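Local coordinates for copper-containing nitrite reductase (Thermus scotoductus, PDB 6HBE), which probably reduces nitrite to nitric oxide with electrons from cytochrome c, working as a copper-containing homotrimer of the multicopper oxidase family, at residues Asp312-Ala317 / His431-Gly436; Phe373-Val378 / Gly388-Val393; Glu401-Pro406 / Tyr414-Thr419. All coordinates share one frame; numbering follows the deposited sequence.

Interaction 1. Residues Asp312-Ala317 / His431-Gly436; sequences DPYGLA and HPYMKG. With CU (copper (II) ion), chain L.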
loop_
_atom_site.group_PDB
_atom_site.type_symbol
_atom_site.label_atom_id
_atom_site.label_comp_id
_atom_site.label_asym_id
_atom_site.label_seq_id
_atom_site.Cartn_x
_atom_site.Cartn_y
_atom_site.Cartn_z
ATOM N N ASP C 312 -11.976 -16.315 -7.622
ATOM C CA ASP C 312 -11.212 -17.413 -7.041
ATOM C C ASP C 312 -9.719 -17.089 -7.089
ATOM O O ASP C 312 -9.124 -17.145 -8.152
ATOM C CB ASP C 312 -11.510 -18.720 -7.807
ATOM C CG ASP C 312 -10.815 -19.945 -7.206
ATOM O OD1 ASP C 312 -9.969 -19.859 -6.269
ATOM O OD2 ASP C 312 -11.161 -21.041 -7.651
ATOM N N PRO C 313 -9.101 -16.773 -5.935
ATOM C CA PRO C 313 -7.705 -16.376 -6.032
ATOM C C PRO C 313 -6.767 -17.479 -6.564
ATOM O O PRO C 313 -5.842 -17.169 -7.325
ATOM C CB PRO C 313 -7.350 -15.999 -4.588
ATOM C CG PRO C 313 -8.345 -16.710 -3.743
ATOM C CD PRO C 313 -9.589 -16.750 -4.540
ATOM N N TYR C 314 -7.048 -18.727 -6.198
ATOM C CA TYR C 314 -6.195 -19.881 -6.515
ATOM C C TYR C 314 -6.450 -20.541 -7.895
ATOM O O TYR C 314 -5.545 -21.142 -8.467
ATOM C CB TYR C 314 -6.402 -20.945 -5.482
ATOM C CG TYR C 314 -6.368 -20.491 -4.020
ATOM C CD1 TYR C 314 -5.233 -19.932 -3.462
ATOM C CD2 TYR C 314 -7.490 -20.630 -3.211
ATOM C CE1 TYR C 314 -5.209 -19.561 -2.128
ATOM C CE2 TYR C 314 -7.465 -20.272 -1.879
ATOM C CZ TYR C 314 -6.341 -19.741 -1.346
ATOM O OH TYR C 314 -6.340 -19.395 -0.008
ATOM N N GLY C 315 -7.669 -20.443 -8.402
ATOM C CA GLY C 315 -8.140 -21.267 -9.539
ATOM C C GLY C 315 -8.802 -20.460 -10.622
ATOM O O GLY C 315 -8.516 -19.274 -10.779
ATOM N N LEU C 316 -9.683 -21.105 -11.390
ATOM C CA LEU C 316 -10.325 -20.464 -12.526
ATOM C C LEU C 316 -11.488 -19.573 -12.044
ATOM O O LEU C 316 -12.304 -19.982 -11.217
ATOM C CB LEU C 316 -10.835 -21.523 -13.517
ATOM C CG LEU C 316 -9.788 -22.507 -14.068
ATOM C CD1 LEU C 316 -10.464 -23.507 -15.015
ATOM C CD2 LEU C 316 -8.640 -21.804 -14.785
ATOM N N ALA C 317 -11.565 -18.364 -12.580
ATOM C CA ALA C 317 -12.630 -17.418 -12.233
ATOM C C ALA C 317 -13.547 -17.202 -13.422
ATOM O O ALA C 317 -13.171 -17.573 -14.533
ATOM C CB ALA C 317 -12.004 -16.106 -11.800
ATOM N N HIS C 431 -0.674 -28.682 -4.458
ATOM C CA HIS C 431 -1.849 -27.886 -4.071
ATOM C C HIS C 431 -2.925 -28.027 -5.160
ATOM O O HIS C 431 -3.034 -27.186 -6.063
ATOM C CB HIS C 431 -1.443 -26.397 -3.904
ATOM C CG HIS C 431 -0.186 -26.186 -3.115
ATOM N ND1 HIS C 431 1.040 -25.915 -3.699
ATOM C CD2 HIS C 431 0.030 -26.205 -1.780
ATOM C CE1 HIS C 431 1.947 -25.765 -2.755
ATOM N NE2 HIS C 431 1.366 -25.949 -1.583
ATOM N N PRO C 432 -3.749 -29.099 -5.090
ATOM C CA PRO C 432 -4.601 -29.444 -6.255
ATOM C C PRO C 432 -5.728 -28.461 -6.611
ATOM O O PRO C 432 -6.276 -28.554 -7.698
ATOM C CB PRO C 432 -5.155 -30.843 -5.916
ATOM C CG PRO C 432 -4.809 -31.102 -4.480
ATOM C CD PRO C 432 -3.928 -30.011 -3.945
ATOM N N TYR C 433 -6.033 -27.542 -5.696
ATOM C CA TYR C 433 -6.959 -26.403 -5.910
ATOM C C TYR C 433 -6.360 -25.250 -6.760
ATOM O O TYR C 433 -7.103 -24.394 -7.235
ATOM C CB TYR C 433 -7.498 -25.872 -4.557
ATOM C CG TYR C 433 -6.411 -25.438 -3.611
ATOM C CD1 TYR C 433 -5.888 -24.141 -3.654
ATOM C CD2 TYR C 433 -5.871 -26.327 -2.688
ATOM C CE1 TYR C 433 -4.859 -23.758 -2.792
ATOM C CE2 TYR C 433 -4.851 -25.963 -1.859
ATOM C CZ TYR C 433 -4.341 -24.671 -1.901
ATOM O OH TYR C 433 -3.302 -24.355 -1.041
ATOM N N MET C 434 -5.039 -25.229 -6.963
ATOM C CA MET C 434 -4.421 -24.331 -7.967
ATOM C C MET C 434 -4.716 -24.831 -9.355
ATOM O O MET C 434 -4.410 -25.991 -9.666
ATOM C CB MET C 434 -2.905 -24.322 -7.864
ATOM C CG MET C 434 -2.374 -23.683 -6.612
ATOM S SD MET C 434 -0.567 -23.685 -6.499
ATOM C CE MET C 434 -0.048 -22.881 -7.977
ATOM N N LYS C 435 -5.245 -23.969 -10.209
ATOM C CA LYS C 435 -5.670 -24.398 -11.547
ATOM C C LYS C 435 -5.473 -23.331 -12.606
ATOM O O LYS C 435 -5.731 -22.143 -12.374
ATOM C CB LYS C 435 -7.150 -24.834 -11.527
ATOM C CG LYS C 435 -7.629 -25.465 -12.847
ATOM C CD LYS C 435 -9.046 -26.040 -12.776
ATOM C CE LYS C 435 -9.115 -27.311 -11.944
ATOM N NZ LYS C 435 -10.485 -27.894 -11.963
ATOM N N GLY C 436 -5.054 -23.775 -13.791
ATOM C CA GLY C 436 -4.869 -22.906 -14.947
ATOM C C GLY C 436 -5.171 -23.604 -16.264
ATOM O O GLY C 436 -5.391 -24.829 -16.286
HETATM CU CU CU L . 1.475 -25.705 -5.646
HETATM O O HOH W 1 -9.713 -23.448 -6.550
HETATM O O HOH W 2 -4.718 -19.812 -10.967
#
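Tyr-433 to Lys-435 rest on Tyr-314 to Leu-316 just beyond His-431, whose ND1 binds the copper at 2.0 Å and whose carbonyl closes a type I beta turn by accepting from Met-434 N. There Tyr-433 holds CG between its backbone N and carbonyl carbon (chi1 58°), which brings the CD1-CE1 edge against one face of Tyr-314. The pair is T-shaped, centroids 5.0 Å apart and planes at 72°, with Pro-313 CG on the opposite face of Tyr-314. Both hydroxyls bond beyond the contact, Tyr-314 OH to Ala-124 O and Tyr-433 OH to Glu-385. Met-434 points away, SD 3.0 Å from the copper, yet its CA makes a CA-H...O contact with Tyr-314 O, which also receives a weak bond from Lys-435 N at 3.3 Å. The Lys-435 chain crosses Leu-316 at about a right angle, CD 3.7 Å from Leu-316 CD1. With an alanine in place of this leucine, the lysine methylenes would probably lose the partner on this side and be freer to turn. With one weak N-H bond, a CA-H...O contact and a water between Asp-312 OD2 and Tyr-433 O, most of the hold falls to ring and methylene packing beside the copper-binding turn.

Interaction 2. Residues Phe373-Val378 / Gly388-Val393; sequences FVNEDV and GRHDAV. With CU (copper (II) ion), chain L.
Asp-377 and Asn-375 meet the edge of the His-390 imidazole in the type 1 copper site of the C-terminal cupredoxin domain, an example of second-shell residues fixing a metal ligand. ND1 of His-390 binds the copper at 2.0 Å. Across the ring, NE2 donates to Asp-377 OD2 at 2.8 Å, close to the ring plane and onto the anti lone pair of the carboxylate, whose plane is turned 46° from the imidazole. This His-carboxylate bond, with the copper bond, fixes the rotation of the ring and would probably make the imidazole a more electron-rich ligand. Asp-377 is itself steadied, its two oxygens accepting from the backbone N of Gly-355 and Asn-356. Asn-375 crosses the histidine at about a right angle, OD1 lying 3.4 Å from His-390 CD2 at the ring edge. CG of Asn-375 is anti to the backbone N (chi1 -168°), and from there OD1 also accepts from Asp-377 N in an Asx turn. ND2 of Asn-375 also serves Leu-408 O. On strand 370-375 the face of Phe-373 carries Ala-392 CB, a CH-pi contact. The Asn-375 ND2 bond to Gly-388 O, 3.0 Å long, is almost straight and follows a lone pair in the carbonyl plane.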
loop_
_atom_site.group_PDB
_atom_site.type_symbol
_atom_site.label_atom_id
_atom_site.label_comp_id
_atom_site.label_asym_id
_atom_site.label_seq_id
_atom_site.Cartn_x
_atom_site.Cartn_y
_atom_site.Cartn_z
ATOM N N PHE C 373 7.400 -21.478 -17.322
ATOM C CA PHE C 373 6.905 -21.441 -15.940
ATOM C C PHE C 373 8.026 -20.935 -15.013
ATOM O O PHE C 373 9.194 -21.393 -15.107
ATOM C CB PHE C 373 6.442 -22.824 -15.452
ATOM C CG PHE C 373 5.103 -23.249 -15.988
ATOM C CD1 PHE C 373 3.930 -22.878 -15.345
ATOM C CD2 PHE C 373 5.005 -24.013 -17.155
ATOM C CE1 PHE C 373 2.682 -23.262 -15.837
ATOM C CE2 PHE C 373 3.758 -24.395 -17.653
ATOM C CZ PHE C 373 2.591 -24.027 -17.003
ATOM N N VAL C 374 7.700 -19.973 -14.141
ATOM C CA VAL C 374 8.667 -19.513 -13.111
ATOM C C VAL C 374 7.972 -19.473 -11.757
ATOM O O VAL C 374 6.846 -19.003 -11.666
ATOM C CB VAL C 374 9.301 -18.128 -13.482
ATOM C CG1 VAL C 374 8.249 -17.025 -13.630
ATOM C CG2 VAL C 374 10.341 -17.711 -12.446
ATOM N N ASN C 375 8.622 -19.974 -10.708
ATOM C CA ASN C 375 8.042 -19.937 -9.382
ATOM C C ASN C 375 8.453 -18.651 -8.655
ATOM O O ASN C 375 9.604 -18.510 -8.253
ATOM C CB ASN C 375 8.395 -21.176 -8.542
ATOM C CG ASN C 375 7.555 -21.279 -7.268
ATOM O OD1 ASN C 375 6.699 -20.421 -6.992
ATOM N ND2 ASN C 375 7.798 -22.303 -6.479
ATOM N N GLU C 376 7.491 -17.746 -8.478
ATOM C CA GLU C 376 7.717 -16.491 -7.733
ATOM C C GLU C 376 7.437 -16.642 -6.226
ATOM O O GLU C 376 7.863 -15.785 -5.440
ATOM C CB GLU C 376 6.887 -15.335 -8.318
ATOM C CG GLU C 376 7.386 -14.750 -9.635
ATOM C CD GLU C 376 8.830 -14.187 -9.603
ATOM O OE1 GLU C 376 9.434 -13.907 -8.526
ATOM O OE2 GLU C 376 9.409 -13.998 -10.696
ATOM N N ASP C 377 6.776 -17.717 -5.787
ATOM C CA ASP C 377 6.641 -17.928 -4.336
ATOM C C ASP C 377 8.041 -18.172 -3.776
ATOM O O ASP C 377 8.897 -18.757 -4.460
ATOM C CB ASP C 377 5.659 -19.064 -3.983
ATOM C CG ASP C 377 4.182 -18.609 -3.940
ATOM O OD1 ASP C 377 3.892 -17.408 -3.670
ATOM O OD2 ASP C 377 3.288 -19.461 -4.176
ATOM N N VAL C 378 8.279 -17.679 -2.554
ATOM C CA VAL C 378 9.612 -17.557 -1.969
ATOM C C VAL C 378 9.940 -18.674 -0.962
ATOM O O VAL C 378 11.080 -19.143 -0.951
ATOM C CB VAL C 378 9.801 -16.151 -1.311
ATOM C CG1 VAL C 378 11.266 -15.892 -0.949
ATOM C CG2 VAL C 378 9.346 -15.078 -2.276
ATOM N N GLY C 388 5.736 -23.588 -0.504
ATOM C CA GLY C 388 5.461 -22.788 -1.696
ATOM C C GLY C 388 6.177 -23.261 -2.955
ATOM O O GLY C 388 6.213 -22.520 -3.950
ATOM N N ARG C 389 6.763 -24.474 -2.924
ATOM C CA ARG C 389 7.098 -25.192 -4.146
ATOM C C ARG C 389 5.843 -25.540 -4.922
ATOM O O ARG C 389 4.795 -25.785 -4.331
ATOM C CB ARG C 389 7.866 -26.494 -3.846
ATOM C CG ARG C 389 9.327 -26.315 -3.499
ATOM C CD ARG C 389 10.098 -27.654 -3.423
ATOM N NE ARG C 389 9.332 -28.673 -2.700
ATOM C CZ ARG C 389 9.263 -28.842 -1.369
ATOM N NH1 ARG C 389 9.962 -28.096 -0.519
ATOM N NH2 ARG C 389 8.489 -29.814 -0.874
ATOM N N HIS C 390 5.955 -25.547 -6.242
ATOM C CA HIS C 390 4.852 -25.857 -7.153
ATOM C C HIS C 390 5.333 -26.638 -8.364
ATOM O O HIS C 390 6.510 -26.531 -8.765
ATOM C CB HIS C 390 4.184 -24.587 -7.706
ATOM C CG HIS C 390 3.680 -23.677 -6.646
ATOM N ND1 HIS C 390 2.638 -24.025 -5.819
ATOM C CD2 HIS C 390 4.103 -22.457 -6.239
ATOM C CE1 HIS C 390 2.423 -23.045 -4.956
ATOM N NE2 HIS C 390 3.294 -22.079 -5.190
ATOM N N ASP C 391 4.387 -27.367 -8.971
ATOM C CA ASP C 391 4.554 -27.915 -10.313
ATOM C C ASP C 391 3.315 -27.583 -11.119
ATOM O O ASP C 391 2.372 -26.919 -10.620
ATOM C CB ASP C 391 4.886 -29.440 -10.269
ATOM C CG ASP C 391 3.739 -30.324 -9.708
ATOM O OD1 ASP C 391 2.553 -29.920 -9.690
ATOM O OD2 ASP C 391 4.029 -31.485 -9.316
ATOM N N ALA C 392 3.310 -28.010 -12.382
ATOM C CA ALA C 392 2.126 -27.908 -13.220
ATOM C C ALA C 392 1.935 -29.274 -13.916
ATOM O O ALA C 392 2.861 -29.726 -14.587
ATOM C CB ALA C 392 2.303 -26.808 -14.252
ATOM N N VAL C 393 0.757 -29.892 -13.743
ATOM C CA VAL C 393 0.427 -31.255 -14.271
ATOM C C VAL C 393 -0.943 -31.222 -14.983
ATOM O O VAL C 393 -1.966 -30.848 -14.388
ATOM C CB VAL C 393 0.435 -32.339 -13.147
ATOM C CG1 VAL C 393 1.694 -32.260 -12.298
ATOM C CG2 VAL C 393 -0.769 -32.242 -12.211
HETATM CU CU CU L . 1.475 -25.705 -5.646
#

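Interaction 3. Residues Glu401-Pro406 / Tyr414-Thr419; sequences EPFVTP and YRITFT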
loop_
_atom_site.group_PDB
_atom_site.type_symbol
_atom_site.label_atom_id
_atom_site.label_comp_id
_atom_site.label_asym_id
_atom_site.label_seq_id
_atom_site.Cartn_x
_atom_site.Cartn_y
_atom_site.Cartn_z
ATOM N N GLU C 401 -0.224 -32.710 -26.656
ATOM C CA GLU C 401 0.997 -32.411 -25.890
ATOM C C GLU C 401 0.783 -32.153 -24.380
ATOM O O GLU C 401 1.272 -31.170 -23.842
ATOM C CB GLU C 401 1.726 -31.235 -26.541
ATOM C CG GLU C 401 2.119 -31.454 -28.002
ATOM C CD GLU C 401 2.640 -30.183 -28.660
ATOM O OE1 GLU C 401 1.912 -29.168 -28.685
ATOM O OE2 GLU C 401 3.779 -30.192 -29.168
ATOM N N PRO C 402 0.094 -33.066 -23.678
ATOM C CA PRO C 402 0.004 -32.903 -22.219
ATOM C C PRO C 402 1.404 -32.902 -21.587
ATOM O O PRO C 402 2.358 -33.369 -22.211
ATOM C CB PRO C 402 -0.855 -34.090 -21.776
ATOM C CG PRO C 402 -0.662 -35.124 -22.857
ATOM C CD PRO C 402 -0.470 -34.354 -24.134
ATOM N N PHE C 403 1.534 -32.319 -20.388
ATOM C CA PHE C 403 2.853 -32.034 -19.815
ATOM C C PHE C 403 2.831 -32.199 -18.308
ATOM O O PHE C 403 1.746 -32.233 -17.683
ATOM C CB PHE C 403 3.349 -30.637 -20.223
ATOM C CG PHE C 403 2.413 -29.493 -19.828
ATOM C CD1 PHE C 403 2.473 -28.918 -18.544
ATOM C CD2 PHE C 403 1.497 -28.979 -20.737
ATOM C CE1 PHE C 403 1.620 -27.881 -18.189
ATOM C CE2 PHE C 403 0.645 -27.927 -20.382
ATOM C CZ PHE C 403 0.713 -27.383 -19.096
ATOM N N VAL C 404 4.031 -32.366 -17.755
ATOM C CA VAL C 404 4.261 -32.368 -16.318
ATOM C C VAL C 404 5.601 -31.673 -16.100
ATOM O O VAL C 404 6.596 -32.031 -16.753
ATOM C CB VAL C 404 4.168 -33.794 -15.664
ATOM C CG1 VAL C 404 5.215 -34.768 -16.193
ATOM C CG2 VAL C 404 4.267 -33.706 -14.142
ATOM N N THR C 405 5.638 -30.645 -15.233
ATOM C CA THR C 405 6.884 -29.934 -14.980
ATOM C C THR C 405 7.471 -30.584 -13.761
ATOM O O THR C 405 6.751 -31.219 -12.999
ATOM C CB THR C 405 6.703 -28.409 -14.700
ATOM O OG1 THR C 405 6.177 -28.229 -13.372
ATOM C CG2 THR C 405 5.794 -27.777 -15.724
ATOM N N PRO C 406 8.777 -30.427 -13.553
ATOM C CA PRO C 406 9.346 -30.697 -12.214
ATOM C C PRO C 406 8.757 -29.797 -11.104
ATOM O O PRO C 406 8.081 -28.813 -11.391
ATOM C CB PRO C 406 10.855 -30.402 -12.382
ATOM C CG PRO C 406 11.088 -30.043 -13.808
ATOM C CD PRO C 406 9.773 -29.912 -14.507
ATOM N N TYR C 414 10.977 -23.583 -15.859
ATOM C CA TYR C 414 10.830 -24.745 -16.769
ATOM C C TYR C 414 10.145 -24.326 -18.058
ATOM O O TYR C 414 9.063 -23.738 -18.010
ATOM C CB TYR C 414 10.064 -25.885 -16.092
ATOM C CG TYR C 414 10.017 -27.174 -16.912
ATOM C CD1 TYR C 414 11.139 -28.000 -17.017
ATOM C CD2 TYR C 414 8.848 -27.558 -17.563
ATOM C CE1 TYR C 414 11.089 -29.173 -17.767
ATOM C CE2 TYR C 414 8.782 -28.724 -18.303
ATOM C CZ TYR C 414 9.903 -29.519 -18.404
ATOM O OH TYR C 414 9.814 -30.662 -19.146
ATOM N N ARG C 415 10.773 -24.658 -19.201
ATOM C CA ARG C 415 10.284 -24.299 -20.530
ATOM C C ARG C 415 9.631 -25.475 -21.298
ATOM O O ARG C 415 10.068 -26.641 -21.201
ATOM C CB ARG C 415 11.417 -23.712 -21.363
ATOM C CG ARG C 415 11.793 -22.302 -20.956
ATOM C CD ARG C 415 12.850 -21.676 -21.835
ATOM N NE ARG C 415 13.247 -20.348 -21.332
ATOM C CZ ARG C 415 14.004 -19.472 -21.996
ATOM N NH1 ARG C 415 14.467 -19.752 -23.218
ATOM N NH2 ARG C 415 14.310 -18.297 -21.437
ATOM N N ILE C 416 8.568 -25.141 -22.022
ATOM C CA ILE C 416 7.817 -26.069 -22.875
ATOM C C ILE C 416 7.505 -25.355 -24.182
ATOM O O ILE C 416 6.982 -24.245 -24.171
ATOM C CB ILE C 416 6.474 -26.482 -22.235
ATOM C CG1 ILE C 416 6.708 -27.230 -20.931
ATOM C CG2 ILE C 416 5.649 -27.330 -23.197
ATOM C CD1 ILE C 416 5.451 -27.350 -20.084
ATOM N N THR C 417 7.821 -25.992 -25.307
ATOM C CA THR C 417 7.488 -25.450 -26.627
ATOM C C THR C 417 6.297 -26.229 -27.187
ATOM O O THR C 417 6.355 -27.471 -27.250
ATOM C CB THR C 417 8.692 -25.576 -27.574
ATOM O OG1 THR C 417 9.827 -24.931 -26.983
ATOM C CG2 THR C 417 8.403 -24.940 -28.943
ATOM N N PHE C 418 5.236 -25.512 -27.570
ATOM C CA PHE C 418 4.001 -26.096 -28.102
ATOM C C PHE C 418 4.004 -25.986 -29.647
ATOM O O PHE C 418 4.117 -24.889 -30.190
ATOM C CB PHE C 418 2.752 -25.403 -27.495
ATOM C CG PHE C 418 2.554 -25.685 -26.030
ATOM C CD1 PHE C 418 1.872 -26.816 -25.612
ATOM C CD2 PHE C 418 3.052 -24.816 -25.067
ATOM C CE1 PHE C 418 1.698 -27.089 -24.262
ATOM C CE2 PHE C 418 2.892 -25.085 -23.718
ATOM C CZ PHE C 418 2.203 -26.215 -23.310
ATOM N N THR C 419 3.922 -27.127 -30.337
ATOM C CA THR C 419 4.004 -27.179 -31.832
ATOM C C THR C 419 2.683 -27.475 -32.570
ATOM O O THR C 419 2.603 -27.309 -33.800
ATOM C CB THR C 419 5.019 -28.263 -32.285
ATOM O OG1 THR C 419 4.565 -29.554 -31.854
ATOM C CG2 THR C 419 6.427 -27.973 -31.713
#
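Pro-406, Phe-403 and Glu-401 lie in turn against Tyr-414, Ile-416, Phe-418 and Thr-419, as two nearly antiparallel chain segments face each other at one edge of a cupredoxin beta sandwich, where the outermost strands 393-398 and 413-417 of its two sheets come together. At one end Pro-406 CD sits over the centre of the Tyr-414 ring, 3.5 Å from the ring centroid, in a CH-pi contact. Thr-405 adds its methyl, with CG2 3.6 Å from Tyr-414 CD2. In the middle Phe-403 receives two neighbours: Ile-416 CD1 approaches Phe-403 CD1 at 3.7 Å in an off-centre CH-pi contact, and Phe-418 CZ reaches Phe-403 CE2 at 3.7 Å, the two ring planes 76° apart. With a chi1 of 58°, Phe-403 tucks CG over its own backbone, and the ring turns inward to these partners. At the far end the Glu-401 carboxylate grips Thr-419. OE2 accepts from Thr-419 OG1 at 2.9 Å, met from above the carboxylate plane, and through its syn lone pair from Thr-419 N; a weak bond joins that same N to OE1.

What positions this shell lies just outside it. The backbones of Phe-403 and Thr-405 bond to Val-394 and Ala-392, whereas Tyr-414 and Ile-416 pair with Phe-373 and Val-371 of strand 370-375. Phe-403 also packs on Phe-373 and Ile-438, and Phe-418 on Val-440, deeper between the layers. Within the second segment, Ile-416 CG2 backs the Phe-418 ring, 3.5 Å above its plane. Thr-405 OG1 accepts from Ala-392 N and donates to Pro-406 O at 2.8 Å.

Overall arrangement
Two of the three contacts meet at one type 1 copper, and the third lies farther out. Interactions 1 and 2, with centres 13 Å apart, each bring ligands to it: His-431 and Met-434 from one, His-390 from the other, with Cys-428 completing the site. There the two contacts touch directly, His-431 ND1 standing 3.3 Å from His-390 ND1. Interaction 3 has its centre 14 Å from that of interaction 2 and 19 Å from that of interaction 1. Neighbouring strands 370-375 and 413-417 connect it to interaction 2, through Phe-373 N and Tyr-414 O, 2.9 Å apart, and the Thr-405 side chain comes within about 9 Å of the copper.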